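Local coordinates for Myo-inositol 2-dehydrogenase (Thermotoga maritima, PDB 3EZY), which catalyses the NAD(+)-dependent oxidation of myo-inositol to scyllo-inosose, probably as part of a myo-inositol degradation pathway, at residues 10-19 with 39-47; 85-95 with 110-121. All blocks are in the same frame, centred on the assembly; numbering follows the deposited sequence.

Interaction 1 (10-19 with 39-47)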
loop_
_atom_site.group_PDB
_atom_site.type_symbol
_atom_site.label_atom_id
_atom_site.label_comp_id
_atom_site.label_asym_id
_atom_site.label_seq_id
_atom_site.Cartn_x
_atom_site.Cartn_y
_atom_site.Cartn_z
ATOM N N LEU A 10 -19.305 31.606 17.184
ATOM C CA LEU A 10 -18.956 31.500 15.780
ATOM C C LEU A 10 -17.437 31.447 15.634
ATOM O O LEU A 10 -16.845 32.234 14.899
ATOM C CB LEU A 10 -19.534 32.670 15.007
ATOM C CG LEU A 10 -21.051 32.771 14.981
ATOM C CD1 LEU A 10 -21.436 34.159 14.392
ATOM C CD2 LEU A 10 -21.728 31.637 14.229
ATOM N N GLY A 11 -16.829 30.544 16.397
ATOM C CA GLY A 11 -15.425 30.262 16.286
ATOM C C GLY A 11 -15.282 29.280 15.136
ATOM O O GLY A 11 -16.173 29.093 14.316
ATOM N N ARG A 12 -14.151 28.618 15.107
ATOM C CA ARG A 12 -13.837 27.746 14.020
ATOM C C ARG A 12 -14.903 26.682 13.896
ATOM O O ARG A 12 -15.358 26.374 12.802
ATOM C CB ARG A 12 -12.502 27.087 14.343
ATOM C CG ARG A 12 -12.009 26.203 13.255
ATOM C CD ARG A 12 -10.992 25.300 13.891
ATOM N NE ARG A 12 -9.638 25.704 13.623
ATOM C CZ ARG A 12 -8.586 25.170 14.238
ATOM N NH1 ARG A 12 -8.751 24.266 15.206
ATOM N NH2 ARG A 12 -7.370 25.568 13.908
ATOM N N ILE A 13 -15.278 26.068 15.008
ATOM C CA ILE A 13 -16.229 24.929 14.918
ATOM C C ILE A 13 -17.710 25.340 14.790
ATOM O O ILE A 13 -18.463 24.742 13.998
ATOM C CB ILE A 13 -16.019 23.930 16.078
ATOM C CG1 ILE A 13 -14.626 23.271 15.930
ATOM C CG2 ILE A 13 -17.113 22.831 16.094
ATOM C CD1 ILE A 13 -14.238 22.425 17.115
ATOM N N GLY A 14 -18.136 26.347 15.552
ATOM C CA GLY A 14 -19.485 26.902 15.377
ATOM C C GLY A 14 -19.716 27.356 13.941
ATOM O O GLY A 14 -20.794 27.175 13.383
ATOM N N THR A 15 -18.707 27.963 13.322
ATOM C CA THR A 15 -18.837 28.377 11.923
ATOM C C THR A 15 -19.071 27.206 10.966
ATOM O O THR A 15 -19.951 27.263 10.105
ATOM C CB THR A 15 -17.608 29.199 11.480
ATOM O OG1 THR A 15 -17.510 30.363 12.318
ATOM C CG2 THR A 15 -17.737 29.604 9.997
ATOM N N ILE A 16 -18.293 26.135 11.114
ATOM C CA ILE A 16 -18.526 24.907 10.380
ATOM C C ILE A 16 -19.959 24.411 10.515
ATOM O O ILE A 16 -20.612 24.088 9.509
ATOM C CB ILE A 16 -17.504 23.818 10.787
ATOM C CG1 ILE A 16 -16.120 24.227 10.265
ATOM C CG2 ILE A 16 -17.919 22.418 10.229
ATOM C CD1 ILE A 16 -14.937 23.397 10.852
ATOM N N HIS A 17 -20.462 24.308 11.743
ATOM C CA HIS A 17 -21.859 23.805 11.945
ATOM C C HIS A 17 -22.884 24.721 11.227
ATOM O O HIS A 17 -23.801 24.242 10.528
ATOM C CB HIS A 17 -22.186 23.720 13.449
ATOM C CG HIS A 17 -21.478 22.614 14.164
ATOM N ND1 HIS A 17 -21.523 21.302 13.737
ATOM C CD2 HIS A 17 -20.759 22.612 15.319
ATOM C CE1 HIS A 17 -20.851 20.543 14.590
ATOM N NE2 HIS A 17 -20.383 21.317 15.561
ATOM N N ALA A 18 -22.715 26.036 11.394
ATOM C CA ALA A 18 -23.650 27.023 10.825
ATOM C C ALA A 18 -23.685 26.914 9.295
ATOM O O ALA A 18 -24.751 26.984 8.694
ATOM C CB ALA A 18 -23.229 28.441 11.214
ATOM N N GLU A 19 -22.508 26.769 8.679
ATOM C CA GLU A 19 -22.399 26.587 7.223
ATOM C C GLU A 19 -22.969 25.246 6.772
ATOM O O GLU A 19 -23.657 25.198 5.747
ATOM C CB GLU A 19 -20.955 26.815 6.746
ATOM C CG GLU A 19 -20.605 28.341 6.747
ATOM C CD GLU A 19 -19.120 28.646 6.607
ATOM O OE1 GLU A 19 -18.317 27.697 6.421
ATOM O OE2 GLU A 19 -18.757 29.854 6.709
ATOM N N ARG A 39 -18.036 40.069 13.903
ATOM C CA ARG A 39 -18.190 38.647 13.590
ATOM C C ARG A 39 -19.671 38.293 13.381
ATOM O O ARG A 39 -20.062 37.782 12.327
ATOM C CB ARG A 39 -17.583 37.818 14.726
ATOM C CG ARG A 39 -17.500 36.279 14.456
ATOM C CD ARG A 39 -16.579 35.952 13.290
ATOM N NE ARG A 39 -16.604 34.528 12.959
ATOM C CZ ARG A 39 -16.292 34.027 11.767
ATOM N NH1 ARG A 39 -15.917 34.849 10.778
ATOM N NH2 ARG A 39 -16.355 32.700 11.548
ATOM N N LEU A 40 -20.493 38.588 14.388
ATOM C CA LEU A 40 -21.939 38.419 14.294
ATOM C C LEU A 40 -22.561 39.087 13.035
ATOM O O LEU A 40 -23.278 38.443 12.273
ATOM C CB LEU A 40 -22.562 39.019 15.542
ATOM C CG LEU A 40 -24.027 38.669 15.806
ATOM C CD1 LEU A 40 -24.144 37.132 15.827
ATOM C CD2 LEU A 40 -24.435 39.286 17.137
ATOM N N ARG A 41 -22.288 40.388 12.831
ATOM C CA ARG A 41 -22.748 41.132 11.655
ATOM C C ARG A 41 -22.348 40.447 10.364
ATOM O O ARG A 41 -23.164 40.259 9.440
ATOM C CB ARG A 41 -22.005 42.474 11.539
ATOM C CG ARG A 41 -22.473 43.615 12.329
ATOM C CD ARG A 41 -21.603 44.808 11.906
ATOM N NE ARG A 41 -22.263 45.661 10.933
ATOM C CZ ARG A 41 -22.003 46.966 10.784
ATOM N NH1 ARG A 41 -21.095 47.549 11.542
ATOM N NH2 ARG A 41 -22.663 47.703 9.897
ATOM N N GLU A 42 -21.057 40.149 10.263
ATOM C CA GLU A 42 -20.558 39.572 9.026
ATOM C C GLU A 42 -21.171 38.218 8.723
ATOM O O GLU A 42 -21.536 37.945 7.585
ATOM C CB GLU A 42 -19.032 39.547 9.014
ATOM C CG GLU A 42 -18.516 40.936 8.622
ATOM C CD GLU A 42 -17.079 41.198 9.048
ATOM O OE1 GLU A 42 -16.388 40.239 9.484
ATOM O OE2 GLU A 42 -16.640 42.367 8.933
ATOM N N MET A 43 -21.306 37.373 9.729
ATOM C CA MET A 43 -21.843 36.028 9.496
ATOM C C MET A 43 -23.347 36.089 9.232
ATOM O O MET A 43 -23.884 35.294 8.455
ATOM C CB MET A 43 -21.524 35.066 10.646
ATOM C CG MET A 43 -20.148 34.303 10.533
ATOM S SD MET A 43 -19.818 33.541 8.901
ATOM C CE MET A 43 -18.662 34.722 8.257
ATOM N N LYS A 44 -24.032 37.042 9.851
ATOM C CA LYS A 44 -25.458 37.168 9.589
ATOM C C LYS A 44 -25.656 37.441 8.117
ATOM O O LYS A 44 -26.509 36.853 7.461
ATOM C CB LYS A 44 -26.085 38.299 10.405
ATOM C CG LYS A 44 -27.620 38.322 10.342
ATOM C CD LYS A 44 -28.119 39.694 10.749
ATOM C CE LYS A 44 -29.556 39.685 11.125
ATOM N NZ LYS A 44 -30.388 39.396 9.956
ATOM N N GLU A 45 -24.857 38.352 7.591
ATOM C CA GLU A 45 -25.015 38.693 6.196
ATOM C C GLU A 45 -24.499 37.614 5.240
ATOM O O GLU A 45 -25.146 37.323 4.231
ATOM C CB GLU A 45 -24.370 40.032 5.899
ATOM C CG GLU A 45 -25.029 40.703 4.732
ATOM C CD GLU A 45 -24.223 41.858 4.220
ATOM O OE1 GLU A 45 -23.038 41.967 4.631
ATOM O OE2 GLU A 45 -24.775 42.639 3.406
ATOM N N LYS A 46 -23.355 37.004 5.550
ATOM C CA LYS A 46 -22.832 35.942 4.694
ATOM C C LYS A 46 -23.835 34.796 4.611
ATOM O O LYS A 46 -24.135 34.285 3.521
ATOM C CB LYS A 46 -21.494 35.438 5.236
ATOM C CG LYS A 46 -20.704 34.482 4.321
ATOM C CD LYS A 46 -19.515 33.886 5.090
ATOM C CE LYS A 46 -18.661 32.947 4.209
ATOM N NZ LYS A 46 -19.261 31.576 4.115
ATOM N N LEU A 47 -24.398 34.391 5.745
ATOM C CA LEU A 47 -25.242 33.199 5.705
ATOM C C LEU A 47 -26.741 33.469 5.580
ATOM O O LEU A 47 -27.539 32.540 5.582
ATOM C CB LEU A 47 -24.946 32.282 6.912
ATOM C CG LEU A 47 -23.506 31.784 7.070
ATOM C CD1 LEU A 47 -23.392 30.871 8.239
ATOM C CD2 LEU A 47 -22.989 31.073 5.804
#

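Interaction 2 (85-95 with 110-121)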
loop_
_atom_site.group_PDB
_atom_site.type_symbol
_atom_site.label_atom_id
_atom_site.label_comp_id
_atom_site.label_asym_id
_atom_site.label_seq_id
_atom_site.Cartn_x
_atom_site.Cartn_y
_atom_site.Cartn_z
ATOM N N ALA A 85 -31.999 23.818 29.084
ATOM C CA ALA A 85 -32.944 22.885 29.726
ATOM C C ALA A 85 -34.130 23.670 30.352
ATOM O O ALA A 85 -35.291 23.304 30.186
ATOM C CB ALA A 85 -32.246 22.028 30.784
ATOM N N LYS A 86 -33.826 24.787 30.994
ATOM C CA LYS A 86 -34.856 25.632 31.620
ATOM C C LYS A 86 -35.763 26.216 30.556
ATOM O O LYS A 86 -36.943 26.442 30.803
ATOM C CB LYS A 86 -34.199 26.729 32.460
ATOM C CG LYS A 86 -33.254 26.197 33.554
ATOM C CD LYS A 86 -34.027 25.469 34.664
ATOM C CE LYS A 86 -33.191 25.217 35.928
ATOM N NZ LYS A 86 -32.193 26.310 36.186
ATOM N N ALA A 87 -35.234 26.433 29.347
ATOM C CA ALA A 87 -36.076 26.906 28.254
ATOM C C ALA A 87 -36.742 25.782 27.468
ATOM O O ALA A 87 -37.425 26.043 26.491
ATOM C CB ALA A 87 -35.291 27.805 27.317
ATOM N N LYS A 88 -36.504 24.534 27.874
ATOM C CA LYS A 88 -37.023 23.336 27.200
ATOM C C LYS A 88 -36.591 23.260 25.735
ATOM O O LYS A 88 -37.401 22.946 24.833
ATOM C CB LYS A 88 -38.548 23.203 27.344
ATOM C CG LYS A 88 -39.137 21.858 26.849
ATOM C CD LYS A 88 -40.613 21.703 27.296
ATOM C CE LYS A 88 -41.320 20.471 26.684
ATOM N NZ LYS A 88 -41.780 20.680 25.256
ATOM N N LYS A 89 -35.293 23.513 25.499
ATOM C CA LYS A 89 -34.691 23.409 24.146
ATOM C C LYS A 89 -33.685 22.257 24.059
ATOM O O LYS A 89 -32.764 22.196 24.869
ATOM C CB LYS A 89 -33.915 24.699 23.800
ATOM C CG LYS A 89 -34.788 25.987 23.817
ATOM C CD LYS A 89 -36.113 25.749 23.051
ATOM C CE LYS A 89 -37.037 26.970 23.153
ATOM N NZ LYS A 89 -36.389 28.201 22.607
ATOM N N HIS A 90 -33.802 21.405 23.042
ATOM C CA HIS A 90 -32.829 20.328 22.817
ATOM C C HIS A 90 -31.438 20.901 22.583
ATOM O O HIS A 90 -31.309 21.931 21.932
ATOM C CB HIS A 90 -33.261 19.513 21.617
ATOM C CG HIS A 90 -34.542 18.782 21.845
ATOM N ND1 HIS A 90 -34.693 17.848 22.850
ATOM C CD2 HIS A 90 -35.736 18.856 21.210
ATOM C CE1 HIS A 90 -35.923 17.364 22.807
ATOM N NE2 HIS A 90 -36.574 17.956 21.821
ATOM N N VAL A 91 -30.400 20.283 23.145
ATOM C CA VAL A 91 -29.098 20.944 23.146
ATOM C C VAL A 91 -27.941 20.039 22.706
ATOM O O VAL A 91 -27.806 18.886 23.179
ATOM C CB VAL A 91 -28.783 21.701 24.520
ATOM C CG1 VAL A 91 -28.917 20.806 25.712
ATOM C CG2 VAL A 91 -27.382 22.322 24.505
ATOM N N PHE A 92 -27.134 20.552 21.767
ATOM C CA PHE A 92 -25.874 19.905 21.369
ATOM C C PHE A 92 -24.774 20.770 21.946
ATOM O O PHE A 92 -24.829 22.012 21.825
ATOM C CB PHE A 92 -25.796 19.832 19.834
ATOM C CG PHE A 92 -24.422 19.486 19.274
ATOM C CD1 PHE A 92 -24.131 18.189 18.848
ATOM C CD2 PHE A 92 -23.431 20.466 19.159
ATOM C CE1 PHE A 92 -22.832 17.864 18.329
ATOM C CE2 PHE A 92 -22.165 20.170 18.626
ATOM C CZ PHE A 92 -21.861 18.855 18.221
ATOM N N CYS A 93 -23.796 20.150 22.622
ATOM C CA CYS A 93 -22.679 20.888 23.197
ATOM C C CYS A 93 -21.342 20.389 22.639
ATOM O O CYS A 93 -21.001 19.199 22.765
ATOM C CB CYS A 93 -22.671 20.755 24.739
ATOM S SG CYS A 93 -21.516 21.845 25.590
ATOM N N GLU A 94 -20.559 21.311 22.089
ATOM C CA GLU A 94 -19.231 20.972 21.609
ATOM C C GLU A 94 -18.385 20.397 22.748
ATOM O O GLU A 94 -18.620 20.701 23.948
ATOM C CB GLU A 94 -18.525 22.218 21.003
ATOM C CG GLU A 94 -18.614 22.284 19.462
ATOM C CD GLU A 94 -18.175 20.955 18.816
ATOM O OE1 GLU A 94 -18.865 20.443 17.907
ATOM O OE2 GLU A 94 -17.130 20.411 19.235
ATOM N N LYS A 95 -17.416 19.563 22.377
ATOM C CA LYS A 95 -16.389 19.087 23.266
ATOM C C LYS A 95 -15.607 20.271 23.814
ATOM O O LYS A 95 -15.350 21.235 23.077
ATOM C CB LYS A 95 -15.414 18.167 22.473
ATOM C CG LYS A 95 -13.988 18.043 23.100
ATOM C CD LYS A 95 -13.017 19.167 22.706
ATOM C CE LYS A 95 -11.591 18.826 23.078
ATOM N NZ LYS A 95 -10.721 20.036 23.258
ATOM N N GLU A 110 -30.196 18.606 34.854
ATOM C CA GLU A 110 -31.182 19.597 34.351
ATOM C C GLU A 110 -31.794 19.250 33.001
ATOM O O GLU A 110 -33.015 19.386 32.795
ATOM C CB GLU A 110 -30.568 20.990 34.318
ATOM C CG GLU A 110 -30.009 21.383 35.660
ATOM C CD GLU A 110 -31.118 21.860 36.596
ATOM O OE1 GLU A 110 -32.065 22.475 36.087
ATOM O OE2 GLU A 110 -31.050 21.594 37.818
ATOM N N THR A 111 -30.982 18.774 32.073
ATOM C CA THR A 111 -31.549 18.395 30.795
ATOM C C THR A 111 -32.484 17.205 30.999
ATOM O O THR A 111 -33.553 17.139 30.392
ATOM C CB THR A 111 -30.449 18.071 29.714
ATOM O OG1 THR A 111 -29.475 17.194 30.263
ATOM C CG2 THR A 111 -29.721 19.356 29.269
ATOM N N LYS A 112 -32.089 16.258 31.852
ATOM C CA LYS A 112 -32.940 15.087 32.108
ATOM C C LYS A 112 -34.249 15.519 32.765
ATOM O O LYS A 112 -35.319 15.088 32.375
ATOM C CB LYS A 112 -32.205 14.068 32.987
ATOM C CG LYS A 112 -32.994 12.780 33.225
ATOM C CD LYS A 112 -32.213 11.823 34.131
ATOM C CE LYS A 112 -32.908 10.459 34.221
ATOM N NZ LYS A 112 -33.877 10.330 35.362
ATOM N N LYS A 113 -34.155 16.414 33.751
ATOM C CA LYS A 113 -35.346 16.988 34.371
ATOM C C LYS A 113 -36.244 17.609 33.303
ATOM O O LYS A 113 -37.427 17.311 33.254
ATOM C CB LYS A 113 -34.960 18.069 35.383
ATOM C CG LYS A 113 -35.927 18.225 36.540
ATOM C CD LYS A 113 -35.272 17.736 37.839
ATOM C CE LYS A 113 -34.207 18.736 38.319
ATOM N NZ LYS A 113 -34.702 20.143 38.163
ATOM N N ALA A 114 -35.685 18.480 32.457
ATOM C CA ALA A 114 -36.481 19.162 31.422
ATOM C C ALA A 114 -36.948 18.221 30.309
ATOM O O ALA A 114 -37.726 18.601 29.452
ATOM C CB ALA A 114 -35.706 20.365 30.810
ATOM N N ASP A 115 -36.452 16.996 30.310
ATOM C CA ASP A 115 -36.765 16.047 29.264
ATOM C C ASP A 115 -36.320 16.538 27.885
ATOM O O ASP A 115 -37.084 16.388 26.920
ATOM C CB ASP A 115 -38.269 15.747 29.221
ATOM C CG ASP A 115 -38.578 14.484 28.421
ATOM O OD1 ASP A 115 -37.823 13.500 28.603
ATOM O OD2 ASP A 115 -39.558 14.465 27.633
ATOM N N VAL A 116 -35.129 17.139 27.779
ATOM C CA VAL A 116 -34.602 17.506 26.440
ATOM C C VAL A 116 -33.291 16.761 26.239
ATOM O O VAL A 116 -32.630 16.423 27.224
ATOM C CB VAL A 116 -34.295 19.015 26.314
ATOM C CG1 VAL A 116 -35.591 19.865 26.464
ATOM C CG2 VAL A 116 -33.263 19.412 27.330
ATOM N N ILE A 117 -32.923 16.538 24.975
ATOM C CA ILE A 117 -31.669 15.893 24.572
ATOM C C ILE A 117 -30.459 16.718 24.978
ATOM O O ILE A 117 -30.442 17.934 24.806
ATOM C CB ILE A 117 -31.658 15.737 23.023
ATOM C CG1 ILE A 117 -32.709 14.737 22.594
ATOM C CG2 ILE A 117 -30.337 15.301 22.488
ATOM C CD1 ILE A 117 -32.900 14.749 21.078
ATOM N N LEU A 118 -29.451 16.028 25.502
ATOM C CA LEU A 118 -28.103 16.557 25.658
ATOM C C LEU A 118 -27.160 15.680 24.812
ATOM O O LEU A 118 -26.951 14.517 25.122
ATOM C CB LEU A 118 -27.646 16.570 27.123
ATOM C CG LEU A 118 -26.172 16.995 27.355
ATOM C CD1 LEU A 118 -25.863 18.326 26.639
ATOM C CD2 LEU A 118 -25.848 17.108 28.860
ATOM N N PHE A 119 -26.637 16.240 23.735
ATOM C CA PHE A 119 -25.780 15.509 22.774
ATOM C C PHE A 119 -24.366 16.083 22.916
ATOM O O PHE A 119 -24.184 17.283 22.817
ATOM C CB PHE A 119 -26.304 15.786 21.355
ATOM C CG PHE A 119 -25.682 14.919 20.253
ATOM C CD1 PHE A 119 -26.477 14.028 19.539
ATOM C CD2 PHE A 119 -24.336 15.021 19.936
ATOM C CE1 PHE A 119 -25.957 13.245 18.507
ATOM C CE2 PHE A 119 -23.789 14.222 18.911
ATOM C CZ PHE A 119 -24.618 13.334 18.209
ATOM N N THR A 120 -23.378 15.229 23.155
ATOM C CA THR A 120 -22.018 15.659 23.352
ATOM C C THR A 120 -21.299 15.590 22.019
ATOM O O THR A 120 -21.402 14.588 21.314
ATOM C CB THR A 120 -21.273 14.736 24.330
ATOM O OG1 THR A 120 -21.874 14.856 25.619
ATOM C CG2 THR A 120 -19.781 15.159 24.460
ATOM N N GLY A 121 -20.559 16.646 21.681
ATOM C CA GLY A 121 -19.967 16.769 20.360
ATOM C C GLY A 121 -18.666 15.987 20.178
ATOM O O GLY A 121 -17.620 16.603 19.903
HETATM O O HOH W 1 -18.309 17.976 17.693
#

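Interaction 1 (10-19 with 39-47)
Arg39 swings CG anti to its own backbone N (chi1 -172°) and then bends at CG (chi2 64°), which lays the guanidinium edge-on against Leu10 and Thr15. Arg39 NE gives a fairly straight bond to Leu10 O (3.0 Å), lying in the carbonyl plane, while Arg39 NH2 makes a shorter but more bent bond to Thr15 OG1 (2.7 Å) and reaches Leu10 O only weakly. Both acceptors sit near the guanidinium plane, so the group is fixed in its rotation. Thr15 OG1, held beside the backbone N of its residue, also donates to Gly11 O (2.7 Å); Thr15 N reaches the same oxygen from the other face of its carbonyl plane, closing the first turn of the helix. Gly11 is the N-cap here, and with Gly14 it fits the glycine-rich turn of the Rossmann fold, in which helix 12-20 follows the first strand and runs roughly parallel to helix 37-47, the segments crossing at -21°. A leucine in place of Arg39 would probably leave Leu10 O and the turn at Thr15 without their bridge to the second helix. Beside the arginine, Leu10 CD1 slides past Met43 CB at 3.9 Å. One turn after Met43, Leu47 brings both methyls across: CD1 rests on Ala18 CB (3.8 Å) and CD2 on Glu19 CG (3.7 Å), and Ala18 and Leu47 both also touch Leu29 of strand 27-33. Towards solvent, Lys46 NZ forms a salt bridge with Glu19 OE2 at 3.2 Å, approaching from well above the carboxylate plane.

Interaction 2 (85-95 with 110-121)
Val91 and Leu118 lie next to each other on one face of the parallel sheet, Val91 CG1 touching Leu118 CD1 at 4.0 Å. With CG1 placed between the backbone N and the carbonyl carbon (chi1 54°), Val91 also reaches Thr111 CG2 at 3.9 Å, and so ties the strand to the helix. This is the beta-alpha-beta unit of the Rossmann fold formed by strand 90-94, helix 101-114 and strand 118-121. Ala85, at the end of the preceding helix, fits its CB against Thr111 and Ala114, bringing two neighbouring helices together on the sheet face that carries Val91. On the other sheet face, Phe92 CD1 meets Phe119 CD2 at 3.4 Å, the ring planes inclined by 33°. Phe92 CZ lies 3.5 Å from Gly121 CA, and a CB on Gly121 would collide with that ring atom and crowd Cys93 O.

Between the two faces, the strands are joined by a parallel ladder: Val91 N to Ile117 O, Phe119 N to Val91 O, Cys93 N to Phe119 O and, more bent than the others, Gly121 N to Cys93 O. Both helices end in Schellman motifs, at Lys88 and Asp115, and Val116 CG1 then packs on Lys88 C at 3.6 Å where the chains turn into the strands. At the outer edge, Lys86 NZ forms a long salt bridge with Glu110 OE1 (3.8 Å), while Glu110 OE2 is paired with Arg106. At the start of strand 90-94, His90 ND1 accepts from Ile117 N at 3.1 Å, an almost straight bond (168°) whose donor lies in the plane of the imidazole ring.

In the fold
Both contacts belong to the Rossmann domain, interaction 1 closing along the chain before interaction 2 opens, with their centres about 22 Å apart. Interaction 1 pairs two helices beside strand 27-33 in one half of the six-stranded parallel sheet; interaction 2 joins strand 90-94 to the outermost strand 118-121 in the other half. Strands 3-8 and 67-70 lie between strands 27-33 and 90-94. The two contacts nevertheless meet: His17 NE2 lies 2.9 Å from Glu94 OE1, a probable hydrogen bond, and the His17 ring meets Phe92 edge-to-face. Through His17, helix 12-20 thus touches both halves of the sheet, and it starts at the glycine-rich turn that, as in relatives, probably helps bind NAD.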